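Endostatin (Mus musculus, PDB 1KOE) inhibits angiogenesis as the C-terminal, non-collagenous and heparin-binding fragment of the collagen XVIII alpha1 chain. Local coordinates at residues Ser117-Arg122 with Leu152-Ala157; Lys111-Gly116 with Ser144-Gly149; Asp50-Val55 with Ser76-Phe81; Gly15-Ile20 with Ala42-Arg47. All blocks are in the same frame, centred on the assembly; numbering follows the deposited sequence.

Interaction 1 (Ser117-Arg122 with Leu152-Ala157); sequences SDPSGR and LEQKAA
The Gln154 carboxamide carries the ring of Pro119 on one face, Pro119 CD standing 3.6 Å from Gln154 CD, while its NH2 edge serves two backbone carbonyls, Ser117 O and Leu152 O. Both acceptors lie close to the amide plane, each facing its own N-H. The contact joins a type I beta turn, Asp118 to Gly121, to the approach into strand 155-158 of the three-stranded sheet, in a domain of the C-type lectin clan. The bond from Gln154 NE2 to Ser117 O is 2.9 Å long with an angle of 160° at the hydrogen, and it uses a lone pair in the carbonyl plane. Leu152 O, by contrast, is met from above its carbonyl plane, so the two bonds grip NE2 in different ways. Gln154 OE1 is taken by Gln142 NE2, which leaves the amide little freedom to flip. A bend in the Gln154 chain (chi2 -68°) folds the amide back toward Leu152 and against the proline. Beyond the amide, Leu152 CD1 comes to 3.8 Å from Pro119 O, with Phe81 packed on the same leucine. Ser117 OG is hydrogen-bonded to Ser45 OG and to His115 O. The turn is stiffened by Asp118, whose OD1 accepts from three donors: Ser120 N, closing an Asx turn, Ser120 OG on the syn side at 2.7 Å, and Arg122 N, which reaches Asp118 OD1 at 3.0 Å from above the carboxylate plane.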
# COMPACT_ATOMS: atom_id res chain seq x y z
N SER A 117 -9.39 -2.16 -2.09
CA SER A 117 -10.19 -0.94 -2.28
C SER A 117 -10.64 -0.65 -3.70
O SER A 117 -10.04 -1.13 -4.65
CB SER A 117 -9.36 0.28 -1.85
OG SER A 117 -8.69 0.05 -0.62
N ASP A 118 -11.68 0.18 -3.82
CA ASP A 118 -12.14 0.61 -5.13
C ASP A 118 -11.25 1.80 -5.54
O ASP A 118 -10.37 2.21 -4.78
CB ASP A 118 -13.65 0.90 -5.18
CG ASP A 118 -14.08 2.14 -4.42
OD1 ASP A 118 -13.28 3.02 -4.05
OD2 ASP A 118 -15.28 2.25 -4.18
N PRO A 119 -11.46 2.37 -6.76
CA PRO A 119 -10.60 3.49 -7.18
C PRO A 119 -10.64 4.75 -6.34
O PRO A 119 -9.72 5.58 -6.44
CB PRO A 119 -11.07 3.75 -8.61
CG PRO A 119 -11.56 2.38 -9.06
CD PRO A 119 -12.33 1.93 -7.85
N SER A 120 -11.69 4.93 -5.55
CA SER A 120 -11.78 6.11 -4.70
C SER A 120 -11.24 5.83 -3.28
O SER A 120 -11.33 6.68 -2.40
CB SER A 120 -13.23 6.60 -4.63
OG SER A 120 -14.08 5.64 -4.03
N GLY A 121 -10.69 4.64 -3.08
CA GLY A 121 -10.13 4.28 -1.79
C GLY A 121 -11.13 3.74 -0.78
O GLY A 121 -10.84 3.75 0.42
N ARG A 122 -12.30 3.31 -1.24
CA ARG A 122 -13.29 2.77 -0.32
C ARG A 122 -13.15 1.25 -0.24
O ARG A 122 -12.77 0.60 -1.22
CB ARG A 122 -14.70 3.15 -0.76
CG ARG A 122 -14.99 4.66 -0.74
N LEU A 152 -3.94 1.35 -7.73
CA LEU A 152 -5.33 0.99 -7.46
C LEU A 152 -6.11 0.33 -8.60
O LEU A 152 -7.31 0.50 -8.73
CB LEU A 152 -6.10 2.22 -6.92
CG LEU A 152 -5.61 2.86 -5.61
CD1 LEU A 152 -6.31 4.19 -5.39
CD2 LEU A 152 -5.88 1.91 -4.42
N GLU A 153 -5.40 -0.43 -9.43
CA GLU A 153 -6.02 -1.18 -10.51
C GLU A 153 -7.04 -2.11 -9.80
O GLU A 153 -6.86 -2.48 -8.63
CB GLU A 153 -4.94 -1.99 -11.21
CG GLU A 153 -5.37 -2.80 -12.41
CD GLU A 153 -4.18 -3.42 -13.13
OE1 GLU A 153 -3.08 -3.48 -12.55
OE2 GLU A 153 -4.34 -3.86 -14.29
N GLN A 154 -8.10 -2.47 -10.50
CA GLN A 154 -9.14 -3.29 -9.89
C GLN A 154 -9.11 -4.77 -10.25
O GLN A 154 -9.96 -5.24 -11.01
CB GLN A 154 -10.49 -2.67 -10.22
CG GLN A 154 -10.59 -1.27 -9.67
CD GLN A 154 -10.63 -1.28 -8.17
OE1 GLN A 154 -11.51 -1.88 -7.59
NE2 GLN A 154 -9.65 -0.65 -7.53
N LYS A 155 -8.13 -5.49 -9.72
CA LYS A 155 -7.99 -6.91 -9.96
C LYS A 155 -8.36 -7.72 -8.72
O LYS A 155 -7.82 -7.47 -7.64
CB LYS A 155 -6.55 -7.26 -10.34
N ALA A 156 -9.27 -8.68 -8.86
CA ALA A 156 -9.65 -9.54 -7.75
C ALA A 156 -8.68 -10.71 -7.84
O ALA A 156 -8.72 -11.48 -8.82
CB ALA A 156 -11.06 -10.03 -7.92
N ALA A 157 -7.74 -10.80 -6.89
CA ALA A 157 -6.73 -11.86 -6.89
C ALA A 157 -6.92 -12.86 -5.75
O ALA A 157 -7.40 -12.49 -4.67
CB ALA A 157 -5.32 -11.24 -6.79

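Interaction 2 (Lys111-Gly116 with Ser144-Gly149); sequences KSVWHG and SSLLSG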
# COMPACT_ATOMS: atom_id res chain seq x y z
N LYS A 111 4.84 -8.79 -8.93
CA LYS A 111 4.82 -7.35 -8.81
C LYS A 111 3.45 -6.70 -8.67
O LYS A 111 3.17 -5.67 -9.29
CB LYS A 111 5.61 -6.73 -9.96
CG LYS A 111 6.95 -7.40 -10.21
CD LYS A 111 7.87 -7.35 -8.99
CE LYS A 111 9.20 -7.99 -9.36
NZ LYS A 111 10.15 -8.04 -8.22
N SER A 112 2.60 -7.32 -7.84
CA SER A 112 1.27 -6.79 -7.56
C SER A 112 1.25 -6.32 -6.10
O SER A 112 2.04 -6.79 -5.29
CB SER A 112 0.19 -7.84 -7.83
OG SER A 112 0.04 -8.05 -9.23
N VAL A 113 0.35 -5.40 -5.81
CA VAL A 113 0.21 -4.82 -4.47
C VAL A 113 -1.21 -5.02 -3.96
O VAL A 113 -2.18 -4.79 -4.70
CB VAL A 113 0.48 -3.29 -4.53
CG1 VAL A 113 0.29 -2.67 -3.15
CG2 VAL A 113 1.88 -3.02 -5.05
N TRP A 114 -1.33 -5.48 -2.72
CA TRP A 114 -2.65 -5.67 -2.09
C TRP A 114 -3.21 -4.31 -1.70
O TRP A 114 -2.47 -3.43 -1.26
CB TRP A 114 -2.53 -6.46 -0.77
CG TRP A 114 -2.27 -7.93 -0.89
CD1 TRP A 114 -1.23 -8.63 -0.34
CD2 TRP A 114 -3.10 -8.90 -1.56
NE1 TRP A 114 -1.37 -9.98 -0.61
CE2 TRP A 114 -2.50 -10.17 -1.36
CE3 TRP A 114 -4.28 -8.82 -2.32
CZ2 TRP A 114 -3.05 -11.35 -1.89
CZ3 TRP A 114 -4.83 -10.02 -2.87
CH2 TRP A 114 -4.21 -11.25 -2.64
N HIS A 115 -4.52 -4.11 -1.88
CA HIS A 115 -5.13 -2.87 -1.41
C HIS A 115 -6.57 -3.02 -0.88
O HIS A 115 -6.99 -2.23 -0.05
CB HIS A 115 -5.00 -1.71 -2.42
CG HIS A 115 -5.63 -1.98 -3.76
ND1 HIS A 115 -7.00 -1.99 -3.95
CD2 HIS A 115 -5.08 -2.21 -4.97
CE1 HIS A 115 -7.26 -2.23 -5.23
NE2 HIS A 115 -6.11 -2.36 -5.87
N GLY A 116 -7.32 -4.00 -1.39
CA GLY A 116 -8.70 -4.22 -0.95
C GLY A 116 -9.64 -3.03 -1.10
O GLY A 116 -10.64 -2.97 -0.38
N SER A 144 -3.35 -4.63 -7.30
CA SER A 144 -2.96 -3.85 -8.46
C SER A 144 -1.57 -4.23 -8.96
O SER A 144 -0.65 -4.41 -8.17
CB SER A 144 -2.96 -2.38 -8.08
OG SER A 144 -2.60 -1.57 -9.19
N SER A 145 -1.41 -4.28 -10.28
CA SER A 145 -0.13 -4.60 -10.86
C SER A 145 0.72 -3.35 -10.94
O SER A 145 0.37 -2.40 -11.62
CB SER A 145 -0.28 -5.15 -12.27
OG SER A 145 0.99 -5.55 -12.76
N LEU A 146 1.86 -3.39 -10.29
CA LEU A 146 2.78 -2.28 -10.31
C LEU A 146 3.43 -2.16 -11.70
O LEU A 146 3.98 -1.11 -12.06
CB LEU A 146 3.85 -2.49 -9.23
CG LEU A 146 4.23 -1.28 -8.40
CD1 LEU A 146 3.00 -0.48 -7.99
CD2 LEU A 146 4.99 -1.80 -7.18
N LEU A 147 3.37 -3.24 -12.49
CA LEU A 147 3.94 -3.22 -13.84
C LEU A 147 3.15 -2.25 -14.73
O LEU A 147 3.71 -1.69 -15.67
CB LEU A 147 3.97 -4.63 -14.45
CG LEU A 147 4.82 -5.64 -13.67
CD1 LEU A 147 4.63 -7.02 -14.21
CD2 LEU A 147 6.26 -5.25 -13.69
N SER A 148 1.88 -2.03 -14.41
CA SER A 148 1.05 -1.11 -15.19
C SER A 148 1.20 0.35 -14.72
O SER A 148 0.54 1.24 -15.25
CB SER A 148 -0.42 -1.53 -15.11
OG SER A 148 -0.97 -1.21 -13.84
N GLY A 149 2.06 0.58 -13.72
CA GLY A 149 2.26 1.92 -13.19
C GLY A 149 1.17 2.45 -12.28
O GLY A 149 1.21 3.62 -11.91
O HOH W 1 2.09 -7.82 -11.61
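Val113 and Ser144 form an antiparallel hydrogen-bonded pair, with Val113 N to Ser144 O at 2.7 Å and Ser144 N to Val113 O at 2.9 Å, and beside them Ser112 and Ser145 make a non-hydrogen-bonded pair with Ser112 CA also approaching Ser144 O. A further backbone bond, Leu146 N to Lys111 O at 2.8 Å, lies where segment 144-149 leaves strand 140-145 and enters a 3-10 turn. Val113 CG2 faces both methyls of Leu146, 4.0 Å from Leu146 CD2, the two side chains crossing at an angle. Through the backbone bonds, segment 111-116 supplies an outer strand, 112-114, of the antiparallel three-stranded sheet, with strand 140-145 in its centre. The Ser112 and Ser145 side chains share one sheet face, and a water spans their hydroxyls, 3.1 Å from Ser112 OG and 2.8 Å from Ser145 OG. Ser144 and Val113 point to the other face. There Ser144 CB meets the His115 ring at its edge, in plane, 3.8 Å from His115 CD2, while His115 NE2 binds Glu153 O. At the exposed end the aliphatic part of Lys111 crosses Leu147, Lys111 CB lying 3.9 Å from Leu147 CG, and its chain, bent at chi2 (-59°), carries NZ away to the carbonyls of Trp108 and Val102.

Interaction 3 (Asp50-Val55 with Ser76-Phe81); sequences DLYSIV and SWDSLF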
# COMPACT_ATOMS: atom_id res chain seq x y z
N ASP A 50 -11.67 2.72 5.45
CA ASP A 50 -11.45 2.89 4.02
C ASP A 50 -9.99 3.36 3.91
O ASP A 50 -9.52 4.17 4.71
CB ASP A 50 -12.33 4.01 3.46
CG ASP A 50 -13.78 3.65 3.49
OD1 ASP A 50 -14.13 2.53 3.08
OD2 ASP A 50 -14.59 4.49 3.93
N LEU A 51 -9.28 2.85 2.93
CA LEU A 51 -7.89 3.23 2.69
C LEU A 51 -7.77 4.77 2.59
O LEU A 51 -6.85 5.37 3.14
CB LEU A 51 -7.41 2.60 1.39
CG LEU A 51 -6.10 3.05 0.72
CD1 LEU A 51 -4.95 2.92 1.71
CD2 LEU A 51 -5.86 2.17 -0.50
N TYR A 52 -8.73 5.39 1.91
CA TYR A 52 -8.69 6.84 1.73
C TYR A 52 -8.54 7.66 3.01
O TYR A 52 -7.80 8.65 3.04
CB TYR A 52 -9.92 7.32 0.94
CG TYR A 52 -9.90 8.81 0.74
CD1 TYR A 52 -9.06 9.41 -0.21
CD2 TYR A 52 -10.69 9.65 1.54
CE1 TYR A 52 -9.00 10.81 -0.35
CE2 TYR A 52 -10.64 11.03 1.41
CZ TYR A 52 -9.79 11.60 0.47
OH TYR A 52 -9.77 12.97 0.39
N SER A 53 -9.20 7.22 4.07
CA SER A 53 -9.21 7.92 5.35
C SER A 53 -8.02 7.76 6.25
O SER A 53 -7.98 8.41 7.30
CB SER A 53 -10.44 7.48 6.13
OG SER A 53 -11.62 7.89 5.47
N ILE A 54 -7.07 6.92 5.87
CA ILE A 54 -5.89 6.65 6.69
C ILE A 54 -4.97 7.86 6.90
O ILE A 54 -4.33 7.97 7.95
CB ILE A 54 -5.07 5.47 6.12
CG1 ILE A 54 -5.84 4.16 6.29
CG2 ILE A 54 -3.73 5.37 6.81
CD1 ILE A 54 -5.09 2.99 5.71
N VAL A 55 -4.87 8.72 5.89
CA VAL A 55 -4.05 9.93 5.99
C VAL A 55 -4.89 11.07 6.59
O VAL A 55 -6.04 11.26 6.18
CB VAL A 55 -3.51 10.34 4.59
CG1 VAL A 55 -2.93 11.75 4.61
CG2 VAL A 55 -2.44 9.33 4.15
N SER A 76 -0.15 14.67 -4.38
CA SER A 76 -0.95 14.61 -3.16
C SER A 76 -1.59 13.24 -3.02
O SER A 76 -1.59 12.43 -3.94
CB SER A 76 -2.08 15.64 -3.19
OG SER A 76 -3.03 15.29 -4.18
N TRP A 77 -2.16 13.02 -1.84
CA TRP A 77 -2.86 11.78 -1.53
C TRP A 77 -4.14 11.73 -2.36
O TRP A 77 -4.43 10.73 -3.02
CB TRP A 77 -3.19 11.79 -0.03
CG TRP A 77 -3.98 10.62 0.47
CD1 TRP A 77 -5.27 10.64 0.96
CD2 TRP A 77 -3.51 9.27 0.68
NE1 TRP A 77 -5.61 9.42 1.47
CE2 TRP A 77 -4.55 8.55 1.32
CE3 TRP A 77 -2.30 8.61 0.39
CZ2 TRP A 77 -4.42 7.20 1.68
CZ3 TRP A 77 -2.17 7.27 0.75
CH2 TRP A 77 -3.23 6.57 1.39
N ASP A 78 -4.87 12.84 -2.38
CA ASP A 78 -6.13 12.92 -3.13
C ASP A 78 -5.97 12.56 -4.58
O ASP A 78 -6.86 11.95 -5.17
CB ASP A 78 -6.72 14.33 -3.03
CG ASP A 78 -7.46 14.57 -1.74
OD1 ASP A 78 -7.61 13.61 -0.95
OD2 ASP A 78 -7.88 15.72 -1.52
N SER A 79 -4.86 12.95 -5.18
CA SER A 79 -4.62 12.67 -6.59
C SER A 79 -4.70 11.19 -6.92
O SER A 79 -5.09 10.81 -8.02
CB SER A 79 -3.25 13.21 -7.02
OG SER A 79 -3.19 14.60 -6.79
N LEU A 80 -4.32 10.35 -5.97
CA LEU A 80 -4.36 8.90 -6.20
C LEU A 80 -5.78 8.34 -6.27
O LEU A 80 -6.03 7.33 -6.92
CB LEU A 80 -3.60 8.17 -5.08
CG LEU A 80 -2.10 8.39 -4.88
CD1 LEU A 80 -1.67 7.61 -3.64
CD2 LEU A 80 -1.31 7.93 -6.09
N PHE A 81 -6.71 9.02 -5.61
CA PHE A 81 -8.09 8.55 -5.51
C PHE A 81 -9.10 9.31 -6.36
O PHE A 81 -10.31 9.20 -6.16
CB PHE A 81 -8.51 8.57 -4.03
CG PHE A 81 -7.57 7.80 -3.15
CD1 PHE A 81 -7.67 6.41 -3.05
CD2 PHE A 81 -6.55 8.46 -2.46
CE1 PHE A 81 -6.76 5.68 -2.29
CE2 PHE A 81 -5.63 7.75 -1.70
CZ PHE A 81 -5.73 6.35 -1.61
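Tyr52 and Trp77 meet through a backbone carbonyl: Trp77 NE1 donates to Tyr52 O at 2.8 Å, nearly straight (164°) and with the acceptor close to the indole plane. Beside it, Leu51 O lies against the indole edge, 3.4 Å from Trp77 CZ2. The indole is sandwiched, since Val55 CG2 sits over the centre of its six-membered ring on one face and Phe81 CE2 over the other. On the Val55 side this is a CH-pi contact, 3.5 Å from Val55 CG2 to the ring centroid. Tyr52 turns an edge toward the face of Phe81 in an offset edge-to-face pair, planes at 84°, with Tyr52 CD1 3.5 Å from Phe81 CD2. Against the five-membered ring of Trp77 the tyrosine is more nearly parallel but slid aside, so the two scarcely overlap. Its far end is pinned by a bond from Tyr52 OH to Asp78 OD1 at 2.6 Å, on the syn side but well out of the carboxylate plane. Tyr52 reaches this partner because its ring extends anti to its own backbone N (chi1 180°). Leu51 adds apolar contacts to both rings of segment 76-81, Leu51 CD1 touching Trp77 CH2 at 4.0 Å and its other branch the rim of Phe81. In the second shell, backbone bonds run from Tyr52 to Gly121 and from Asp78 to Arg60, and Ile168 of strand 166-169 packs on Val55 and Trp77. Tyr52, Trp77 and Phe81 form an aromatic cluster, with Tyr52 partly exposed, that joins a turn of helical backbone to short helix 77-80 in this C-type-lectin-like fold.

Interaction 4 (Gly15-Ile20 with Ala42-Arg47); sequences GGMRGI and AFLSSR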
# COMPACT_ATOMS: atom_id res chain seq x y z
N GLY A 15 -2.73 -12.95 1.70
CA GLY A 15 -3.86 -12.26 2.28
C GLY A 15 -4.05 -12.55 3.77
O GLY A 15 -4.80 -11.84 4.43
N GLY A 16 -3.42 -13.61 4.28
CA GLY A 16 -3.52 -13.94 5.70
C GLY A 16 -2.44 -13.19 6.44
O GLY A 16 -1.35 -13.72 6.66
N MET A 17 -2.75 -11.95 6.84
CA MET A 17 -1.79 -11.07 7.52
C MET A 17 -2.05 -10.88 9.00
O MET A 17 -1.44 -10.00 9.63
CB MET A 17 -1.85 -9.67 6.89
CG MET A 17 -1.65 -9.65 5.39
SD MET A 17 -1.82 -7.96 4.81
CE MET A 17 -1.94 -8.21 3.01
N ARG A 18 -2.94 -11.70 9.55
CA ARG A 18 -3.37 -11.62 10.95
C ARG A 18 -4.20 -10.35 11.10
O ARG A 18 -4.19 -9.68 12.15
CB ARG A 18 -2.18 -11.60 11.92
CG ARG A 18 -1.38 -12.90 11.91
CD ARG A 18 -0.50 -13.06 13.16
NE ARG A 18 0.74 -12.30 13.06
N GLY A 19 -4.96 -10.05 10.05
CA GLY A 19 -5.82 -8.89 10.03
C GLY A 19 -5.06 -7.58 9.85
O GLY A 19 -3.84 -7.57 9.72
N ILE A 20 -5.81 -6.48 9.88
CA ILE A 20 -5.21 -5.17 9.73
C ILE A 20 -4.29 -4.85 10.92
O ILE A 20 -3.31 -4.13 10.76
CB ILE A 20 -6.29 -4.10 9.51
CG1 ILE A 20 -5.64 -2.81 8.98
CG2 ILE A 20 -7.09 -3.88 10.79
CD1 ILE A 20 -5.10 -2.96 7.56
N ALA A 42 -0.61 0.43 7.34
CA ALA A 42 -0.70 -0.38 6.13
C ALA A 42 -1.64 0.27 5.12
O ALA A 42 -2.70 0.78 5.49
CB ALA A 42 -1.16 -1.80 6.47
N PHE A 43 -1.21 0.26 3.86
CA PHE A 43 -1.95 0.82 2.71
C PHE A 43 -3.01 -0.24 2.31
O PHE A 43 -2.84 -0.96 1.33
CB PHE A 43 -0.91 1.04 1.58
CG PHE A 43 -1.45 1.76 0.35
CD1 PHE A 43 -1.59 3.15 0.32
CD2 PHE A 43 -1.76 1.04 -0.81
CE1 PHE A 43 -2.02 3.82 -0.84
CE2 PHE A 43 -2.18 1.70 -1.97
CZ PHE A 43 -2.31 3.10 -1.98
N LEU A 44 -4.07 -0.35 3.09
CA LEU A 44 -5.11 -1.34 2.84
C LEU A 44 -6.44 -0.87 3.39
O LEU A 44 -6.46 -0.12 4.37
CB LEU A 44 -4.78 -2.64 3.62
CG LEU A 44 -3.48 -3.44 3.43
CD1 LEU A 44 -3.27 -4.45 4.55
CD2 LEU A 44 -3.52 -4.13 2.07
N SER A 45 -7.54 -1.25 2.75
CA SER A 45 -8.87 -0.97 3.32
C SER A 45 -9.14 -2.20 4.20
O SER A 45 -8.58 -3.27 3.98
CB SER A 45 -9.94 -0.89 2.23
OG SER A 45 -9.98 0.38 1.62
N SER A 46 -9.99 -2.05 5.21
CA SER A 46 -10.34 -3.19 6.07
C SER A 46 -11.80 -3.02 6.50
O SER A 46 -12.45 -2.06 6.10
CB SER A 46 -9.39 -3.29 7.28
OG SER A 46 -9.35 -2.09 8.04
N ARG A 47 -12.31 -3.93 7.31
CA ARG A 47 -13.70 -3.87 7.73
C ARG A 47 -14.22 -2.52 8.22
O ARG A 47 -15.28 -2.08 7.81
CB ARG A 47 -14.01 -4.96 8.77
CG ARG A 47 -15.43 -4.90 9.35
CD ARG A 47 -15.83 -6.21 10.01
NE ARG A 47 -15.86 -7.32 9.05
CZ ARG A 47 -16.84 -7.57 8.18
NH1 ARG A 47 -17.93 -6.80 8.13
NH2 ARG A 47 -16.71 -8.57 7.30
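Met17 and Ile20 converge on Leu44, whose CD1 lies 3.8 Å from both Met17 SD and Ile20 CD1. The contact packs the start of helix 19-33 on the loop that leaves strand 40-42, an outer strand of the five-stranded sheet, within a C-type-lectin-like fold. On its tight side every touching group is apolar. Met17, extended beyond CG (chi2 178°), meets Leu44 tip to tip through its sulfur. Ile20 instead lies alongside Leu44 with the two chains pointing in opposite directions; its CG1 branch is anti to the backbone N (chi1 -165°), carrying CD1 inward to pass 4.0 Å from Leu44 CB. The same methyl stops 4.2 Å from Ala42 CB, where the strand ends. This inner part is closed by other elements: Ala23 of the helix touches Met17, Ala42 and Leu44, while Trp114 and Trp132 pack on both Met17 and Leu44. No hydrogen bond runs directly between the two segments, so the direct contact is van der Waals packing. Polar links to the surroundings include backbone bonds of Met17 and Gly19 to Trp132 and of Ser45 to His115, and a bond from Ala42 N to the Asp24 carboxylate. The outer side is looser. There the loop continues to the exposed Arg47, whose end leads away from the helix and whose chain leans on Met125 and Tyr128. Between the inner and outer parts sits Ser46, itself buried and touching Thr131; its hydroxyl faces hydrocarbon across the contact, Ser46 OG resting 3.9 Å from Ile20 CG1.

How the interactions relate
Interactions 3 and 4 are buried and side-chain driven, the first aromatic with two hydrogen bonds, the second apolar without any across its segments; interactions 1 and 2 are partly buried and rely more on backbone groups. Interactions 1 and 2 reach the same three-stranded sheet, at neighbouring strands 155-158 and 140-145, and are tied by Glu153, which bonds to His115 and Ser145. Ser45 is a junction: its hydroxyl meets Ser117 and Leu51, and its backbone N meets His115 O, so interaction 4 touches all three others. Interaction 3 joins interaction 1 through Tyr52 N with Gly121 O and Phe81 with Leu152, but does not touch interaction 2, though their nearest atoms are about 4 Å apart.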